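Local structure of short chain dehydrogenase (A0QTM2 homolog) (Mycobacterium thermoresistibile, 3SC4) at residues Leu23-Arg28 against Asp226-Val231; Arg19-Ala24 against Thr198-Ala203; Thr55-Ile60 against Ala67-Gly72; Met5-Lys10 against Ile94-Asn99. The protein is probably an NAD(P)-dependent oxidoreductase of the short-chain dehydrogenase family, with a Rossmann-type fold and a substrate not identified here. All coordinates share one frame; numbering follows the deposited sequence.

Contact 1 of 4, residues Leu23-Arg28 against Asp226-Val231; sequences LAIAKR and DAAYVV
R28 lays its guanidinium flat on the ring of Y229 and turns one edge to D226. Its side chain starts with CG anti to the backbone N, which carries it from CB out of helix 20-30 toward helix 222-232. CG lies beside the root of the ring, 3.8 Å from Y229 CD1 and near Y229 CB. A bend at chi2 (70°) then swings the chain round, so that CD comes near the carboxylate while the end group settles over the ring. NE points its N-H at D226 OD1 across 3.3 Å, a weak hydrogen bond within a salt bridge; OD1 lies in the guanidinium plane, although the carboxylate plane itself is nearly perpendicular to it. CZ stands 3.6 Å from the ring centroid, almost on the ring normal, which meets the geometry of a cation-pi stack, with the two planes 21° apart. Beyond CZ, NH1 sits over the centre of the ring, 3.4 Å above its plane, and NH2 over the CD2-CE2 rim, 3.4 Å from Y229 CD2. Second partners steady the receiving groups, since Y229 OH bonds to D32 and D226 OD2 to the hydroxyl of Y260. One helical turn back, I25 CG1 meets A228 CB at 4.0 Å, an apolar touch on the buried side. The local axes approach to 9.3 Å and cross at -49°. Helix 222-232 also packs on helix 245-252, through D226 on L249 and V230 on V248, while A227 and A228 rest on L194 of strand 190-195.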
loop_
_atom_site.group_PDB
_atom_site.type_symbol
_atom_site.label_atom_id
_atom_site.label_comp_id
_atom_site.label_asym_id
_atom_site.label_seq_id
_atom_site.Cartn_x
_atom_site.Cartn_y
_atom_site.Cartn_z
ATOM N N LEU B 23 -22.268 -10.234 -4.084
ATOM C CA LEU B 23 -23.494 -10.753 -4.616
ATOM C C LEU B 23 -24.512 -9.630 -4.800
ATOM O O LEU B 23 -25.074 -9.509 -5.867
ATOM C CB LEU B 23 -24.033 -11.872 -3.744
ATOM C CG LEU B 23 -25.244 -12.617 -4.301
ATOM C CD1 LEU B 23 -24.961 -13.273 -5.657
ATOM C CD2 LEU B 23 -25.699 -13.641 -3.198
ATOM N N ALA B 24 -24.708 -8.765 -3.819
ATOM C CA ALA B 24 -25.754 -7.726 -3.978
ATOM C C ALA B 24 -25.454 -6.787 -5.139
ATOM O O ALA B 24 -26.366 -6.311 -5.793
ATOM C CB ALA B 24 -25.981 -6.936 -2.688
ATOM N N ILE B 25 -24.180 -6.505 -5.388
ATOM C CA ILE B 25 -23.790 -5.638 -6.506
ATOM C C ILE B 25 -24.052 -6.365 -7.811
ATOM O O ILE B 25 -24.688 -5.818 -8.710
ATOM C CB ILE B 25 -22.314 -5.190 -6.419
ATOM C CG1 ILE B 25 -22.164 -4.165 -5.292
ATOM C CG2 ILE B 25 -21.825 -4.551 -7.731
ATOM C CD1 ILE B 25 -20.764 -4.027 -4.747
ATOM N N ALA B 26 -23.562 -7.594 -7.896
ATOM C CA ALA B 26 -23.821 -8.461 -9.031
ATOM C C ALA B 26 -25.320 -8.534 -9.336
ATOM O O ALA B 26 -25.732 -8.327 -10.471
ATOM C CB ALA B 26 -23.262 -9.841 -8.763
ATOM N N LYS B 27 -26.134 -8.788 -8.327
ATOM C CA LYS B 27 -27.583 -8.876 -8.539
ATOM C C LYS B 27 -28.171 -7.574 -9.082
ATOM O O LYS B 27 -28.951 -7.582 -10.032
ATOM C CB LYS B 27 -28.304 -9.335 -7.256
ATOM C CG LYS B 27 -28.302 -10.885 -7.094
ATOM C CD LYS B 27 -28.442 -11.375 -5.658
ATOM C CE LYS B 27 -29.896 -11.508 -5.184
ATOM N NZ LYS B 27 -29.909 -11.874 -3.723
ATOM N N ARG B 28 -27.763 -6.446 -8.518
ATOM C CA ARG B 28 -28.305 -5.167 -8.969
ATOM C C ARG B 28 -27.986 -4.894 -10.422
ATOM O O ARG B 28 -28.832 -4.434 -11.173
ATOM C CB ARG B 28 -27.769 -4.029 -8.131
ATOM C CG ARG B 28 -28.354 -2.690 -8.492
ATOM C CD ARG B 28 -29.811 -2.600 -8.079
ATOM N NE ARG B 28 -30.258 -1.212 -8.110
ATOM C CZ ARG B 28 -30.756 -0.592 -9.177
ATOM N NH1 ARG B 28 -30.893 -1.210 -10.361
ATOM N NH2 ARG B 28 -31.130 0.667 -9.042
ATOM N N ASP B 226 -26.865 -0.379 -4.337
ATOM C CA ASP B 226 -27.481 0.846 -4.871
ATOM C C ASP B 226 -26.450 1.954 -5.093
ATOM O O ASP B 226 -26.501 2.635 -6.113
ATOM C CB ASP B 226 -28.610 1.354 -3.967
ATOM C CG ASP B 226 -29.876 0.507 -4.060
ATOM O OD1 ASP B 226 -29.944 -0.397 -4.914
ATOM O OD2 ASP B 226 -30.822 0.764 -3.276
ATOM N N ALA B 227 -25.500 2.129 -4.173
ATOM C CA ALA B 227 -24.477 3.177 -4.372
ATOM C C ALA B 227 -23.612 2.823 -5.602
ATOM O O ALA B 227 -23.366 3.671 -6.459
ATOM C CB ALA B 227 -23.612 3.407 -3.114
ATOM N N ALA B 228 -23.197 1.563 -5.707
ATOM C CA ALA B 228 -22.371 1.120 -6.835
ATOM C C ALA B 228 -23.061 1.435 -8.155
ATOM O O ALA B 228 -22.443 1.962 -9.087
ATOM C CB ALA B 228 -22.094 -0.392 -6.727
ATOM N N TYR B 229 -24.359 1.120 -8.197
ATOM C CA TYR B 229 -25.176 1.291 -9.381
ATOM C C TYR B 229 -25.146 2.741 -9.836
ATOM O O TYR B 229 -24.940 3.030 -11.000
ATOM C CB TYR B 229 -26.605 0.828 -9.092
ATOM C CG TYR B 229 -27.503 0.822 -10.319
ATOM C CD1 TYR B 229 -27.463 -0.234 -11.242
ATOM C CD2 TYR B 229 -28.388 1.887 -10.561
ATOM C CE1 TYR B 229 -28.278 -0.239 -12.368
ATOM C CE2 TYR B 229 -29.207 1.905 -11.689
ATOM C CZ TYR B 229 -29.151 0.842 -12.592
ATOM O OH TYR B 229 -29.982 0.874 -13.684
ATOM N N VAL B 230 -25.332 3.654 -8.902
ATOM C CA VAL B 230 -25.267 5.075 -9.214
ATOM C C VAL B 230 -23.919 5.427 -9.843
ATOM O O VAL B 230 -23.875 6.094 -10.877
ATOM C CB VAL B 230 -25.499 5.930 -7.956
ATOM C CG1 VAL B 230 -25.195 7.408 -8.246
ATOM C CG2 VAL B 230 -26.944 5.703 -7.408
ATOM N N VAL B 231 -22.833 4.943 -9.247
ATOM C CA VAL B 231 -21.482 5.265 -9.713
ATOM C C VAL B 231 -21.222 4.673 -11.098
ATOM O O VAL B 231 -20.644 5.344 -11.965
ATOM C CB VAL B 231 -20.386 4.816 -8.699
ATOM C CG1 VAL B 231 -18.981 4.980 -9.288
ATOM C CG2 VAL B 231 -20.505 5.603 -7.430
#

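Contact 2 of 4, residues Arg19-Ala24 against Thr198-Ala203; sequences RGIGLA and TTVATA
T202 and V200 present methyl groups to G20 and I21, where the chain enters helix 20-30. The CB of T202 points at the glycine, and a chi1 of 66° sets OG1 between the backbone N and the carbonyl carbon while CG2 is turned onto G20. CG2 therefore stands 4.0 Å from G20 CA, and the same T202 CG2 is 4.5 Å from I21 N. The two backbones come near here, with G20 CA and T202 CA 5.2 Å apart. G20 has a phi of 51°, a conformation glycine adopts readily, and presents bare backbone to the threonine. Beside this pair, V200 directs its CB toward the helix. I21 leaves its CA at a slant, and its CG1 branch reaches across, so that I21 CG1 meets V200 CG1 at 4.2 Å. I21 also touches Y224 of helix 222-232. G20, I21 and G22 end the glycine-rich TGxxxGIG-like turn that in short-chain dehydrogenases binds the dinucleotide, and T202 is the N-cap residue of helix 203-209. T199 to A201 also touch a crystal neighbour, a caution on the loop position. Every cross-segment approach is a van der Waals one involving carbon, and together they bury only 129 Å². Methyl packing of this kind has little directional preference; the directional bonds of the loop are made elsewhere, T199 and A201 bonding through their backbones to R219.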
loop_
_atom_site.group_PDB
_atom_site.type_symbol
_atom_site.label_atom_id
_atom_site.label_comp_id
_atom_site.label_asym_id
_atom_site.label_seq_id
_atom_site.Cartn_x
_atom_site.Cartn_y
_atom_site.Cartn_z
ATOM N N ARG B 19 -21.229 -13.951 -2.475
ATOM C CA ARG B 19 -22.075 -13.746 -1.292
ATOM C C ARG B 19 -22.075 -12.266 -0.855
ATOM O O ARG B 19 -21.349 -11.436 -1.396
ATOM C CB ARG B 19 -21.630 -14.653 -0.138
ATOM C CG ARG B 19 -20.260 -14.314 0.518
ATOM C CD ARG B 19 -19.842 -15.297 1.668
ATOM N NE ARG B 19 -18.761 -16.219 1.260
ATOM C CZ ARG B 19 -18.927 -17.366 0.585
ATOM N NH1 ARG B 19 -20.124 -17.794 0.237
ATOM N NH2 ARG B 19 -17.895 -18.113 0.258
ATOM N N GLY B 20 -22.932 -11.946 0.096
ATOM C CA GLY B 20 -22.893 -10.637 0.730
ATOM C C GLY B 20 -22.893 -9.471 -0.224
ATOM O O GLY B 20 -23.726 -9.417 -1.127
ATOM N N ILE B 21 -21.940 -8.557 -0.016
ATOM C CA ILE B 21 -21.837 -7.277 -0.736
ATOM C C ILE B 21 -21.621 -7.475 -2.235
ATOM O O ILE B 21 -22.258 -6.816 -3.053
ATOM C CB ILE B 21 -20.682 -6.411 -0.140
ATOM C CG1 ILE B 21 -21.014 -6.010 1.307
ATOM C CG2 ILE B 21 -20.422 -5.169 -0.974
ATOM C CD1 ILE B 21 -19.862 -5.347 2.065
ATOM N N GLY B 22 -20.706 -8.362 -2.593
ATOM C CA GLY B 22 -20.442 -8.664 -4.001
ATOM C C GLY B 22 -21.651 -9.249 -4.711
ATOM O O GLY B 22 -22.032 -8.823 -5.799
ATOM N N LEU B 23 -22.268 -10.234 -4.084
ATOM C CA LEU B 23 -23.494 -10.753 -4.616
ATOM C C LEU B 23 -24.512 -9.630 -4.800
ATOM O O LEU B 23 -25.074 -9.509 -5.867
ATOM C CB LEU B 23 -24.033 -11.872 -3.744
ATOM C CG LEU B 23 -25.244 -12.617 -4.301
ATOM C CD1 LEU B 23 -24.961 -13.273 -5.657
ATOM C CD2 LEU B 23 -25.699 -13.641 -3.198
ATOM N N ALA B 24 -24.708 -8.765 -3.819
ATOM C CA ALA B 24 -25.754 -7.726 -3.978
ATOM C C ALA B 24 -25.454 -6.787 -5.139
ATOM O O ALA B 24 -26.366 -6.311 -5.793
ATOM C CB ALA B 24 -25.981 -6.936 -2.688
ATOM N N THR B 198 -21.371 2.561 7.570
ATOM C CA THR B 198 -21.649 1.707 8.707
ATOM C C THR B 198 -21.136 0.319 8.400
ATOM O O THR B 198 -20.769 0.034 7.263
ATOM C CB THR B 198 -23.143 1.582 8.938
ATOM O OG1 THR B 198 -23.698 0.724 7.927
ATOM C CG2 THR B 198 -23.812 2.959 8.908
ATOM N N THR B 199 -21.132 -0.564 9.388
ATOM C CA THR B 199 -20.876 -1.972 9.108
ATOM C C THR B 199 -22.071 -2.467 8.327
ATOM O O THR B 199 -23.170 -1.992 8.539
ATOM C CB THR B 199 -20.761 -2.811 10.375
ATOM O OG1 THR B 199 -21.864 -2.508 11.247
ATOM C CG2 THR B 199 -19.492 -2.478 11.068
ATOM N N VAL B 200 -21.836 -3.413 7.430
ATOM C CA VAL B 200 -22.890 -4.049 6.646
ATOM C C VAL B 200 -23.096 -5.481 7.092
ATOM O O VAL B 200 -22.169 -6.282 7.040
ATOM C CB VAL B 200 -22.539 -4.079 5.140
ATOM C CG1 VAL B 200 -23.622 -4.827 4.392
ATOM C CG2 VAL B 200 -22.383 -2.655 4.599
ATOM N N ALA B 201 -24.310 -5.796 7.527
ATOM C CA ALA B 201 -24.649 -7.139 8.013
ATOM C C ALA B 201 -25.042 -8.012 6.823
ATOM O O ALA B 201 -25.893 -7.650 6.036
ATOM C CB ALA B 201 -25.780 -7.068 9.012
ATOM N N THR B 202 -24.392 -9.148 6.676
ATOM C CA THR B 202 -24.668 -10.049 5.576
ATOM C C THR B 202 -25.127 -11.351 6.191
ATOM O O THR B 202 -25.027 -11.535 7.400
ATOM C CB THR B 202 -23.417 -10.260 4.748
ATOM O OG1 THR B 202 -22.450 -10.956 5.534
ATOM C CG2 THR B 202 -22.834 -8.927 4.352
ATOM N N ALA B 203 -25.650 -12.249 5.373
ATOM C CA ALA B 203 -26.074 -13.566 5.860
ATOM C C ALA B 203 -24.905 -14.291 6.581
ATOM O O ALA B 203 -25.103 -14.958 7.587
ATOM C CB ALA B 203 -26.610 -14.404 4.717
#

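Contact 3 of 4, residues Thr55-Ile60 against Ala67-Gly72; sequences TAAKEI and ALPIVG
The A67 methyl comes in against the flank of A57: A67 CB is 3.6 Å from both A57 CB and A57 CA, so it is pressed against the helix surface itself. This small-to-small pairing goes with a close backbone approach, 5.1 Å between A57 CA and A67 CA. I60 and P69 add further apolar touches. I60, one turn further on, holds CG2 anti to its backbone N (chi1 -74° for CG1), which brings I60 CG2 3.7 Å from A67 CB, while the longer branch places CD1 near the same methyl. Next to A67 along the strand, P69 sets CG and CD of its ring both 4.0 Å from A57 CB. The polar bonds run elsewhere: E59 N and I60 N bond within the helix, and L68 and I70 pair their backbones with strand 35-40. That alternation turns the backbone of P69 to the outer edge of the sheet, where a nitrogen without an N-H costs the strand pairing nothing within this chain. Helix and strand are close to antiparallel, at 170°, as in the returning half of the beta-alpha-beta crossover 35-40, 53-63, 66-71 of a Rossmann fold. Hydrocarbon alone joins the two pieces, so shape fit and exclusion of water hold the helix on this edge strand; the short alanine side chains are consistent with the close approach, 7.8 Å between the local axes.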
loop_
_atom_site.group_PDB
_atom_site.type_symbol
_atom_site.label_atom_id
_atom_site.label_comp_id
_atom_site.label_asym_id
_atom_site.label_seq_id
_atom_site.Cartn_x
_atom_site.Cartn_y
_atom_site.Cartn_z
ATOM N N THR B 55 -24.207 -20.967 -7.016
ATOM C CA THR B 55 -25.458 -20.437 -6.467
ATOM C C THR B 55 -25.546 -18.939 -6.703
ATOM O O THR B 55 -26.642 -18.414 -6.912
ATOM C CB THR B 55 -25.665 -20.730 -4.956
ATOM O OG1 THR B 55 -24.798 -19.895 -4.158
ATOM C CG2 THR B 55 -25.436 -22.238 -4.650
ATOM N N ALA B 56 -24.413 -18.242 -6.681
ATOM C CA ALA B 56 -24.384 -16.828 -7.094
ATOM C C ALA B 56 -24.876 -16.704 -8.525
ATOM O O ALA B 56 -25.680 -15.831 -8.840
ATOM C CB ALA B 56 -22.966 -16.238 -6.963
ATOM N N ALA B 57 -24.405 -17.605 -9.383
ATOM C CA ALA B 57 -24.795 -17.565 -10.791
ATOM C C ALA B 57 -26.301 -17.719 -10.929
ATOM O O ALA B 57 -26.925 -16.922 -11.627
ATOM C CB ALA B 57 -24.047 -18.589 -11.615
ATOM N N LYS B 58 -26.906 -18.671 -10.218
ATOM C CA LYS B 58 -28.365 -18.841 -10.335
ATOM C C LYS B 58 -29.040 -17.524 -9.946
ATOM O O LYS B 58 -29.881 -17.013 -10.686
ATOM C CB LYS B 58 -28.924 -20.040 -9.532
ATOM N N GLU B 59 -28.643 -16.946 -8.822
ATOM C CA GLU B 59 -29.292 -15.706 -8.367
ATOM C C GLU B 59 -29.131 -14.586 -9.404
ATOM O O GLU B 59 -30.090 -13.843 -9.668
ATOM C CB GLU B 59 -28.799 -15.267 -6.974
ATOM C CG GLU B 59 -29.271 -16.167 -5.812
ATOM C CD GLU B 59 -28.986 -15.560 -4.424
ATOM O OE1 GLU B 59 -28.273 -16.195 -3.609
ATOM O OE2 GLU B 59 -29.461 -14.440 -4.149
ATOM N N ILE B 60 -27.950 -14.489 -10.018
ATOM C CA ILE B 60 -27.738 -13.511 -11.092
ATOM C C ILE B 60 -28.748 -13.712 -12.232
ATOM O O ILE B 60 -29.302 -12.746 -12.753
ATOM C CB ILE B 60 -26.286 -13.581 -11.644
ATOM C CG1 ILE B 60 -25.311 -12.963 -10.634
ATOM C CG2 ILE B 60 -26.158 -12.887 -13.016
ATOM C CD1 ILE B 60 -23.889 -13.493 -10.749
ATOM N N ALA B 67 -24.865 -15.126 -16.265
ATOM C CA ALA B 67 -23.802 -15.356 -15.294
ATOM C C ALA B 67 -22.730 -16.269 -15.855
ATOM O O ALA B 67 -23.019 -17.198 -16.594
ATOM C CB ALA B 67 -24.359 -15.939 -14.003
ATOM N N LEU B 68 -21.483 -15.985 -15.492
ATOM C CA LEU B 68 -20.354 -16.819 -15.874
ATOM C C LEU B 68 -19.500 -17.031 -14.624
ATOM O O LEU B 68 -18.586 -16.262 -14.354
ATOM C CB LEU B 68 -19.550 -16.163 -16.999
ATOM C CG LEU B 68 -18.413 -17.029 -17.535
ATOM C CD1 LEU B 68 -18.952 -18.281 -18.239
ATOM C CD2 LEU B 68 -17.519 -16.205 -18.459
ATOM N N PRO B 69 -19.819 -18.064 -13.842
ATOM C CA PRO B 69 -18.985 -18.348 -12.689
ATOM C C PRO B 69 -17.691 -18.957 -13.154
ATOM O O PRO B 69 -17.713 -19.832 -13.990
ATOM C CB PRO B 69 -19.801 -19.381 -11.918
ATOM C CG PRO B 69 -20.589 -20.116 -12.997
ATOM C CD PRO B 69 -20.883 -19.067 -14.033
ATOM N N ILE B 70 -16.575 -18.482 -12.621
ATOM C CA ILE B 70 -15.243 -18.946 -13.010
ATOM C C ILE B 70 -14.479 -19.297 -11.728
ATOM O O ILE B 70 -14.422 -18.499 -10.785
ATOM C CB ILE B 70 -14.484 -17.831 -13.758
ATOM C CG1 ILE B 70 -15.316 -17.371 -14.957
ATOM C CG2 ILE B 70 -13.094 -18.295 -14.182
ATOM C CD1 ILE B 70 -14.839 -16.127 -15.626
ATOM N N VAL B 71 -13.915 -20.496 -11.693
ATOM C CA VAL B 71 -12.980 -20.859 -10.646
ATOM C C VAL B 71 -11.598 -20.284 -10.952
ATOM O O VAL B 71 -11.023 -20.565 -12.007
ATOM C CB VAL B 71 -12.859 -22.363 -10.501
ATOM C CG1 VAL B 71 -11.599 -22.726 -9.676
ATOM C CG2 VAL B 71 -14.137 -22.910 -9.876
ATOM N N GLY B 72 -11.078 -19.468 -10.031
ATOM C CA GLY B 72 -9.720 -18.953 -10.161
ATOM C C GLY B 72 -9.206 -18.229 -8.937
ATOM O O GLY B 72 -9.878 -17.415 -8.374
#

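Contact 4 of 4, residues Met5-Lys10 against Ile94-Asn99; sequences MSLRGK and IDICVN
D95 OD2 is gripped by a salt bridge from R142 NH1 and a hydrogen bond from T11 N, and it also lies against K10, 3.3 Å from K10 CA. The carboxylate reaches this place with CG beside its own backbone N (chi1 -70°). K10 CB is 3.5 Å from D95 OD2, and further out K10 CD passes D95 CG at 3.9 Å, the two side chains crossing at about a right angle. Bends at chi2 and chi4 bring K10 NZ to 4.4 Å from D95 OD1, opposite charges too far apart for a salt bridge; NZ has a long, weak ion pair with D143. K10 leads into strand 11-15, the immediate parallel neighbour of strand 96-99 in the seven-stranded Rossmann sheet, and D95 and I96 both pair with T11 through their backbones. The segment before the strand folds into a type II turn from L7 to K10, closed by K10 N to L7 O at 3.1 Å, with G9 at its positive-phi corner. At the first corner of the turn, L7 CD2 lies 4.2 Å from I96 CD1, and I96 also touches L232 of helix 222-232.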
loop_
_atom_site.group_PDB
_atom_site.type_symbol
_atom_site.label_atom_id
_atom_site.label_comp_id
_atom_site.label_asym_id
_atom_site.label_seq_id
_atom_site.Cartn_x
_atom_site.Cartn_y
_atom_site.Cartn_z
ATOM N N MET B 5 -30.469 6.349 -17.914
ATOM C CA MET B 5 -29.330 5.370 -18.090
ATOM C C MET B 5 -29.578 4.015 -17.359
ATOM O O MET B 5 -30.427 3.894 -16.449
ATOM C CB MET B 5 -27.962 5.989 -17.687
ATOM N N SER B 6 -28.798 3.016 -17.785
ATOM C CA SER B 6 -29.126 1.598 -17.646
ATOM C C SER B 6 -27.879 0.779 -18.035
ATOM O O SER B 6 -27.110 1.182 -18.920
ATOM C CB SER B 6 -30.269 1.259 -18.596
ATOM O OG SER B 6 -30.819 -0.016 -18.364
ATOM N N LEU B 7 -27.693 -0.375 -17.399
ATOM C CA LEU B 7 -26.550 -1.237 -17.686
ATOM C C LEU B 7 -26.951 -2.403 -18.582
ATOM O O LEU B 7 -26.320 -3.464 -18.576
ATOM C CB LEU B 7 -25.940 -1.735 -16.373
ATOM C CG LEU B 7 -25.576 -0.619 -15.392
ATOM C CD1 LEU B 7 -25.199 -1.206 -14.080
ATOM C CD2 LEU B 7 -24.448 0.250 -15.957
ATOM N N ARG B 8 -27.996 -2.190 -19.375
ATOM C CA ARG B 8 -28.533 -3.231 -20.239
ATOM C C ARG B 8 -27.476 -3.594 -21.272
ATOM O O ARG B 8 -26.875 -2.706 -21.878
ATOM C CB ARG B 8 -29.818 -2.745 -20.921
ATOM C CG ARG B 8 -30.687 -3.857 -21.534
ATOM C CD ARG B 8 -32.132 -3.381 -21.576
ATOM N NE ARG B 8 -33.081 -4.367 -22.096
ATOM C CZ ARG B 8 -33.619 -5.372 -21.397
ATOM N NH1 ARG B 8 -33.300 -5.580 -20.117
ATOM N NH2 ARG B 8 -34.493 -6.186 -21.995
ATOM N N GLY B 9 -27.227 -4.893 -21.433
ATOM C CA GLY B 9 -26.246 -5.380 -22.408
ATOM C C GLY B 9 -24.784 -5.145 -22.048
ATOM O O GLY B 9 -23.885 -5.416 -22.853
ATOM N N LYS B 10 -24.535 -4.648 -20.842
ATOM C CA LYS B 10 -23.188 -4.362 -20.425
ATOM C C LYS B 10 -22.616 -5.574 -19.687
ATOM O O LYS B 10 -23.371 -6.423 -19.194
ATOM C CB LYS B 10 -23.171 -3.085 -19.585
ATOM C CG LYS B 10 -23.715 -1.875 -20.373
ATOM C CD LYS B 10 -22.799 -0.630 -20.326
ATOM C CE LYS B 10 -23.216 0.455 -21.343
ATOM N NZ LYS B 10 -23.112 -0.015 -22.780
ATOM N N ILE B 94 -15.409 -5.854 -21.799
ATOM C CA ILE B 94 -15.655 -5.598 -20.396
ATOM C C ILE B 94 -15.977 -4.131 -20.155
ATOM O O ILE B 94 -15.180 -3.247 -20.434
ATOM C CB ILE B 94 -14.478 -6.065 -19.512
ATOM C CG1 ILE B 94 -14.331 -7.586 -19.622
ATOM C CG2 ILE B 94 -14.690 -5.647 -18.014
ATOM C CD1 ILE B 94 -13.067 -8.133 -19.012
ATOM N N ASP B 95 -17.157 -3.894 -19.615
ATOM C CA ASP B 95 -17.609 -2.550 -19.317
ATOM C C ASP B 95 -17.282 -2.133 -17.901
ATOM O O ASP B 95 -16.979 -0.967 -17.667
ATOM C CB ASP B 95 -19.120 -2.479 -19.513
ATOM C CG ASP B 95 -19.508 -2.570 -20.966
ATOM O OD1 ASP B 95 -19.141 -1.626 -21.704
ATOM O OD2 ASP B 95 -20.156 -3.577 -21.367
ATOM N N ILE B 96 -17.390 -3.090 -16.972
ATOM C CA ILE B 96 -17.294 -2.842 -15.561
ATOM C C ILE B 96 -16.365 -3.877 -14.891
ATOM O O ILE B 96 -16.497 -5.082 -15.100
ATOM C CB ILE B 96 -18.679 -2.914 -14.917
ATOM C CG1 ILE B 96 -19.618 -1.930 -15.599
ATOM C CG2 ILE B 96 -18.598 -2.636 -13.374
ATOM C CD1 ILE B 96 -21.051 -2.174 -15.262
ATOM N N CYS B 97 -15.396 -3.374 -14.129
ATOM C CA CYS B 97 -14.521 -4.189 -13.320
ATOM C C CYS B 97 -14.737 -3.786 -11.869
ATOM O O CYS B 97 -14.498 -2.634 -11.513
ATOM C CB CYS B 97 -13.078 -3.920 -13.707
ATOM S SG CYS B 97 -11.883 -4.811 -12.680
ATOM N N VAL B 98 -15.240 -4.701 -11.050
ATOM C CA VAL B 98 -15.412 -4.426 -9.633
ATOM C C VAL B 98 -14.423 -5.253 -8.841
ATOM O O VAL B 98 -14.452 -6.458 -8.897
ATOM C CB VAL B 98 -16.819 -4.750 -9.140
ATOM C CG1 VAL B 98 -16.874 -4.626 -7.630
ATOM C CG2 VAL B 98 -17.834 -3.834 -9.802
ATOM N N ASN B 99 -13.548 -4.583 -8.104
ATOM C CA ASN B 99 -12.608 -5.239 -7.208
ATOM C C ASN B 99 -13.206 -5.320 -5.818
ATOM O O ASN B 99 -13.156 -4.355 -5.047
ATOM C CB ASN B 99 -11.272 -4.485 -7.165
ATOM C CG ASN B 99 -10.575 -4.479 -8.501
ATOM O OD1 ASN B 99 -10.215 -5.525 -9.015
ATOM N ND2 ASN B 99 -10.390 -3.304 -9.070
#

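Overall arrangement
From the N terminus, contact 4 comes first, its loop closing where the entry to strand 11-15 meets the start of strand 96-99. Helix 20-30 opens two longer loops: contact 2 closes one at the segment before helix 203-209, and contact 1 the other at helix 222-232. These two overlap at L23 and A24, and both cross contact 4. The loop of contact 3, from helix 53-63 to strand 66-71, nests inside all three. Side chains also link the sites: K27 NZ bridges to E59 OE2 at 2.6 Å between contacts 1 and 3, and Y229 packs on L7 between contacts 1 and 4. Helix 20-30 connects the sheet's edge unit with helix 222-232 and the loop before helix 203-209.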